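Local coordinates for Ras GTPase-activating-like protein IQGAP2 (Homo sapiens, PDB 5CJP), which probably binds GTP-loaded Rho-family GTPases such as Cdc42 through a Ras-GAP-related domain, without speeding up their GTP hydrolysis, at residues Lys30-Phe33 with Gln34-Gln37; Gly257-Ser261 with Asp262-Asn266. One frame throughout, in Å; residues are numbered along the deposited sequence.

Contact 1. Residues Lys30-Phe33 with Gln34-Gln37; sequences KLIF and QMPQ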
loop_
_atom_site.group_PDB
_atom_site.type_symbol
_atom_site.label_atom_id
_atom_site.label_comp_id
_atom_site.label_asym_id
_atom_site.label_seq_id
_atom_site.Cartn_x
_atom_site.Cartn_y
_atom_site.Cartn_z
ATOM N N LYS E 30 -16.241 -0.630 -21.748
ATOM C CA LYS E 30 -17.218 -1.003 -22.757
ATOM C C LYS E 30 -17.731 -2.438 -22.509
ATOM O O LYS E 30 -18.942 -2.685 -22.535
ATOM C CB LYS E 30 -16.621 -0.888 -24.164
ATOM C CG LYS E 30 -17.587 -1.263 -25.262
ATOM C CD LYS E 30 -16.841 -1.598 -26.529
ATOM C CE LYS E 30 -17.758 -2.210 -27.580
ATOM N NZ LYS E 30 -16.982 -2.946 -28.639
ATOM N N LEU E 31 -16.826 -3.384 -22.268
ATOM C CA LEU E 31 -17.244 -4.758 -22.015
ATOM C C LEU E 31 -18.186 -4.797 -20.811
ATOM O O LEU E 31 -19.144 -5.601 -20.761
ATOM C CB LEU E 31 -16.036 -5.638 -21.730
ATOM C CG LEU E 31 -15.110 -5.922 -22.903
ATOM C CD1 LEU E 31 -13.983 -6.833 -22.453
ATOM C CD2 LEU E 31 -15.894 -6.578 -24.025
ATOM N N ILE E 32 -17.906 -3.944 -19.823
ATOM C CA ILE E 32 -18.771 -3.883 -18.638
ATOM C C ILE E 32 -20.174 -3.425 -19.047
ATOM O O ILE E 32 -21.167 -4.005 -18.600
ATOM C CB ILE E 32 -18.168 -2.940 -17.534
ATOM C CG1 ILE E 32 -17.126 -3.699 -16.687
ATOM C CG2 ILE E 32 -19.238 -2.350 -16.685
ATOM C CD1 ILE E 32 -16.415 -4.737 -17.415
ATOM N N PHE E 33 -20.274 -2.417 -19.920
ATOM C CA PHE E 33 -21.602 -1.946 -20.342
ATOM C C PHE E 33 -22.462 -3.031 -20.982
ATOM O O PHE E 33 -23.666 -3.088 -20.746
ATOM C CB PHE E 33 -21.524 -0.765 -21.328
ATOM C CG PHE E 33 -20.804 0.425 -20.797
ATOM C CD1 PHE E 33 -20.969 0.827 -19.475
ATOM C CD2 PHE E 33 -19.928 1.132 -21.602
ATOM C CE1 PHE E 33 -20.263 1.905 -18.973
ATOM C CE2 PHE E 33 -19.213 2.223 -21.102
ATOM C CZ PHE E 33 -19.379 2.605 -19.791
ATOM N N GLN E 34 -21.863 -3.909 -21.774
ATOM C CA GLN E 34 -22.673 -4.938 -22.419
ATOM C C GLN E 34 -22.961 -6.235 -21.632
ATOM O O GLN E 34 -23.683 -7.099 -22.119
ATOM C CB GLN E 34 -22.092 -5.273 -23.801
ATOM C CG GLN E 34 -20.773 -6.007 -23.752
ATOM C CD GLN E 34 -20.130 -6.168 -25.120
ATOM O OE1 GLN E 34 -19.564 -7.214 -25.418
ATOM N NE2 GLN E 34 -20.196 -5.123 -25.948
ATOM N N MET E 35 -22.417 -6.373 -20.428
ATOM C CA MET E 35 -22.662 -7.561 -19.600
ATOM C C MET E 35 -24.060 -7.478 -19.000
ATOM O O MET E 35 -24.632 -6.395 -18.908
ATOM C CB MET E 35 -21.692 -7.612 -18.419
ATOM C CG MET E 35 -20.264 -7.967 -18.730
ATOM S SD MET E 35 -19.236 -7.693 -17.254
ATOM C CE MET E 35 -20.313 -8.264 -15.997
ATOM N N PRO E 36 -24.638 -8.619 -18.590
ATOM C CA PRO E 36 -25.976 -8.483 -18.000
ATOM C C PRO E 36 -25.737 -7.581 -16.789
ATOM O O PRO E 36 -24.695 -7.681 -16.139
ATOM C CB PRO E 36 -26.330 -9.913 -17.609
ATOM C CG PRO E 36 -25.571 -10.737 -18.635
ATOM C CD PRO E 36 -24.236 -10.037 -18.671
ATOM N N GLN E 37 -26.683 -6.699 -16.497
ATOM C CA GLN E 37 -26.545 -5.743 -15.401
ATOM C C GLN E 37 -26.179 -6.262 -14.013
ATOM O O GLN E 37 -25.360 -5.659 -13.330
ATOM C CB GLN E 37 -27.806 -4.892 -15.308
ATOM C CG GLN E 37 -28.195 -4.298 -16.636
ATOM C CD GLN E 37 -29.186 -3.177 -16.500
ATOM O OE1 GLN E 37 -30.213 -3.316 -15.831
ATOM N NE2 GLN E 37 -28.891 -2.048 -17.142
#
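Met-35 lays its CG close to the backbone oxygen of Leu-31 and its sulfur beside the side chain of Ile-32. CG of Met-35 is 3.3 Å from Leu-31 O. Met-35 SD lies 4.1 Å from Ile-32 CD1, and the two side chains run side by side, pointing the same way. CG stands beside the backbone N of Met-35 (chi1 -73°), which turns the chain back along the last turn of the helix. This is a local contact at the C-terminal end of helix 25-34, where the chain starts to leave it.

The backbone bonds mark the change. Gln-34 N donates to Lys-30 O at 3.3 Å, an i to i+4 helical bond. Met-35 N then donates to Ile-32 O at 3.2 Å, an i to i+3 link that spans one residue fewer. CG of Gln-34 lies 3.4 Å from Leu-31 O. From there the chain of Gln-34 is extended and runs alongside the side chain of Leu-31, pointing the same way.

The outer side meets the second subunit, where Leu-31 packs on Leu-370 and Met-35 on Gly-371 of that subunit. Inside the chain, Ile-32 and Met-35 pack on Phe-43 of helix 37-54. Phe-33 reaches helices 58-79 and 92-102, touching Phe-68 and Met-96.

Contact 2. Residues Gly257-Ser261 with Asp262-Asn266; sequences GQINS and DQRRN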
loop_
_atom_site.group_PDB
_atom_site.type_symbol
_atom_site.label_atom_id
_atom_site.label_comp_id
_atom_site.label_asym_id
_atom_site.label_seq_id
_atom_site.Cartn_x
_atom_site.Cartn_y
_atom_site.Cartn_z
ATOM N N GLY E 257 -19.475 7.441 16.327
ATOM C CA GLY E 257 -20.794 6.896 16.069
ATOM C C GLY E 257 -21.338 7.319 14.720
ATOM O O GLY E 257 -20.948 8.354 14.180
ATOM N N GLN E 258 -22.246 6.515 14.178
ATOM C CA GLN E 258 -22.843 6.809 12.888
ATOM C C GLN E 258 -24.127 7.613 13.079
ATOM O O GLN E 258 -24.551 7.870 14.202
ATOM C CB GLN E 258 -23.123 5.498 12.146
ATOM C CG GLN E 258 -23.524 5.651 10.682
ATOM C CD GLN E 258 -25.028 5.561 10.460
ATOM O OE1 GLN E 258 -25.512 5.711 9.337
ATOM N NE2 GLN E 258 -25.772 5.310 11.532
ATOM N N ILE E 259 -24.737 8.021 11.978
ATOM C CA ILE E 259 -25.971 8.800 12.008
ATOM C C ILE E 259 -27.102 8.160 12.824
ATOM O O ILE E 259 -27.329 6.955 12.745
ATOM C CB ILE E 259 -26.428 9.034 10.561
ATOM C CG1 ILE E 259 -25.436 9.999 9.911
ATOM C CG2 ILE E 259 -27.911 9.434 10.492
ATOM C CD1 ILE E 259 -25.663 10.150 8.488
ATOM N N ASN E 260 -27.810 8.977 13.603
ATOM C CA ASN E 260 -28.933 8.513 14.423
ATOM C C ASN E 260 -30.128 8.308 13.516
ATOM O O ASN E 260 -30.168 8.822 12.403
ATOM C CB ASN E 260 -29.343 9.559 15.467
ATOM C CG ASN E 260 -28.200 9.987 16.348
ATOM O OD1 ASN E 260 -27.631 9.182 17.080
ATOM N ND2 ASN E 260 -27.858 11.267 16.290
ATOM N N SER E 261 -31.117 7.576 14.002
ATOM C CA SER E 261 -32.309 7.345 13.212
ATOM C C SER E 261 -32.976 8.693 12.978
ATOM O O SER E 261 -33.613 8.920 11.951
ATOM C CB SER E 261 -33.267 6.425 13.967
ATOM O OG SER E 261 -32.589 5.287 14.454
ATOM N N ASP E 262 -32.828 9.592 13.944
ATOM C CA ASP E 262 -33.422 10.921 13.844
ATOM C C ASP E 262 -32.735 11.766 12.777
ATOM O O ASP E 262 -33.382 12.541 12.079
ATOM C CB ASP E 262 -33.346 11.621 15.199
ATOM C CG ASP E 262 -34.285 11.010 16.223
ATOM O OD1 ASP E 262 -33.989 11.127 17.433
ATOM O OD2 ASP E 262 -35.318 10.425 15.821
ATOM N N GLN E 263 -31.420 11.611 12.657
ATOM C CA GLN E 263 -30.660 12.356 11.665
ATOM C C GLN E 263 -30.982 11.779 10.295
ATOM O O GLN E 263 -31.089 12.515 9.311
ATOM C CB GLN E 263 -29.162 12.261 11.972
ATOM C CG GLN E 263 -28.799 12.795 13.357
ATOM C CD GLN E 263 -27.334 12.603 13.718
ATOM O OE1 GLN E 263 -26.813 11.487 13.681
ATOM N NE2 GLN E 263 -26.665 13.693 14.082
ATOM N N ARG E 264 -31.154 10.460 10.236
ATOM C CA ARG E 264 -31.505 9.783 8.990
ATOM C C ARG E 264 -32.862 10.251 8.498
ATOM O O ARG E 264 -33.025 10.618 7.327
ATOM C CB ARG E 264 -31.589 8.276 9.202
ATOM C CG ARG E 264 -30.391 7.531 8.717
ATOM C CD ARG E 264 -30.292 7.552 7.205
ATOM N NE ARG E 264 -28.886 7.615 6.810
ATOM C CZ ARG E 264 -27.933 6.836 7.309
ATOM N NH1 ARG E 264 -28.232 5.926 8.223
ATOM N NH2 ARG E 264 -26.682 6.979 6.906
ATOM N N ARG E 265 -33.836 10.205 9.402
ATOM C CA ARG E 265 -35.200 10.609 9.098
ATOM C C ARG E 265 -35.256 12.085 8.683
ATOM O O ARG E 265 -36.107 12.480 7.879
ATOM C CB ARG E 265 -36.095 10.349 10.310
ATOM C CG ARG E 265 -37.578 10.427 10.021
ATOM C CD ARG E 265 -38.353 10.224 11.297
ATOM N NE ARG E 265 -37.938 9.001 11.976
ATOM C CZ ARG E 265 -38.210 7.775 11.533
ATOM N NH1 ARG E 265 -38.902 7.612 10.411
ATOM N NH2 ARG E 265 -37.787 6.715 12.209
ATOM N N ASN E 266 -34.340 12.885 9.226
ATOM C CA ASN E 266 -34.285 14.303 8.888
ATOM C C ASN E 266 -33.735 14.476 7.476
ATOM O O ASN E 266 -34.388 15.077 6.624
ATOM C CB ASN E 266 -33.415 15.072 9.894
ATOM C CG ASN E 266 -34.154 15.383 11.201
ATOM O OD1 ASN E 266 -33.558 15.890 12.151
ATOM N ND2 ASN E 266 -35.447 15.086 11.248
#
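This is a local contact at a helix N-terminus, where the loop after helix 222-243 enters helix 261-278 within the Ras-GAP-related family region. Asn-260 is the N-cap residue, but its side chain makes no capping bond. Instead the side chain of Gln-263, three residues after the N-cap, accepts the N-H of Asn-260. Gln-263 OE1 lies 2.7 Å from Asn-260 N, which sits in the carbonyl plane and on a lone pair, with a nearly straight N-H...O angle of 168°. The Asn-260 amide lies obliquely across that of Gln-263, with the two planes 33° apart. Gln-263 NE2 bonds to Ile-122 O, so both ends of this amide are held.

The first helical bonds follow. Arg-264 N donates to Asn-260 O, and Arg-265 N to Ser-261 O, both at 2.9 Å.

Arg-264 bends back over the loop, with its chain turned at chi2 (-69°) and again at chi3. Its guanidinium makes a salt bridge from NH2 to Asp-246, and NE donates to Val-243 O. Gln-258 is poorly ordered, so its bonds are less certain. As modelled, its side chain crosses Arg-264 at about a right angle, and Gln-258 OE1 takes two end-on bonds, from Arg-264 NH1 at 2.9 Å and Arg-264 NH2 at 3.0 Å. With an alanine in place of Arg-264, Asp-246 would probably lose its charged mate, Val-243 O the NE donor, and Gln-258 OE1 both of its donors. Ile-259 CG2 lies over the centre of one face of the Arg-264 guanidinium, 4.0 Å above its plane.

In the fold
Contacts 1 and 2 sit on opposite sides of the chain's centre. Their centres are 36 Å apart and their nearest atoms about 24 Å, so they do not touch. They come in series along the chain. One lies where a helix ends, the other where a helix begins. They also face different partners: residues 30-37 meet a second copy of this protein, while 257-266 come within reach of the chain of another protein, probably the bound GTPase. Neither includes a residue of the GTP pocket seen in this entry, formed by Asn-57, Arg-59, Glu-60 and Tyr-326. Phe-33 does pack on helix 58-79, which carries Arg-59 and Glu-60.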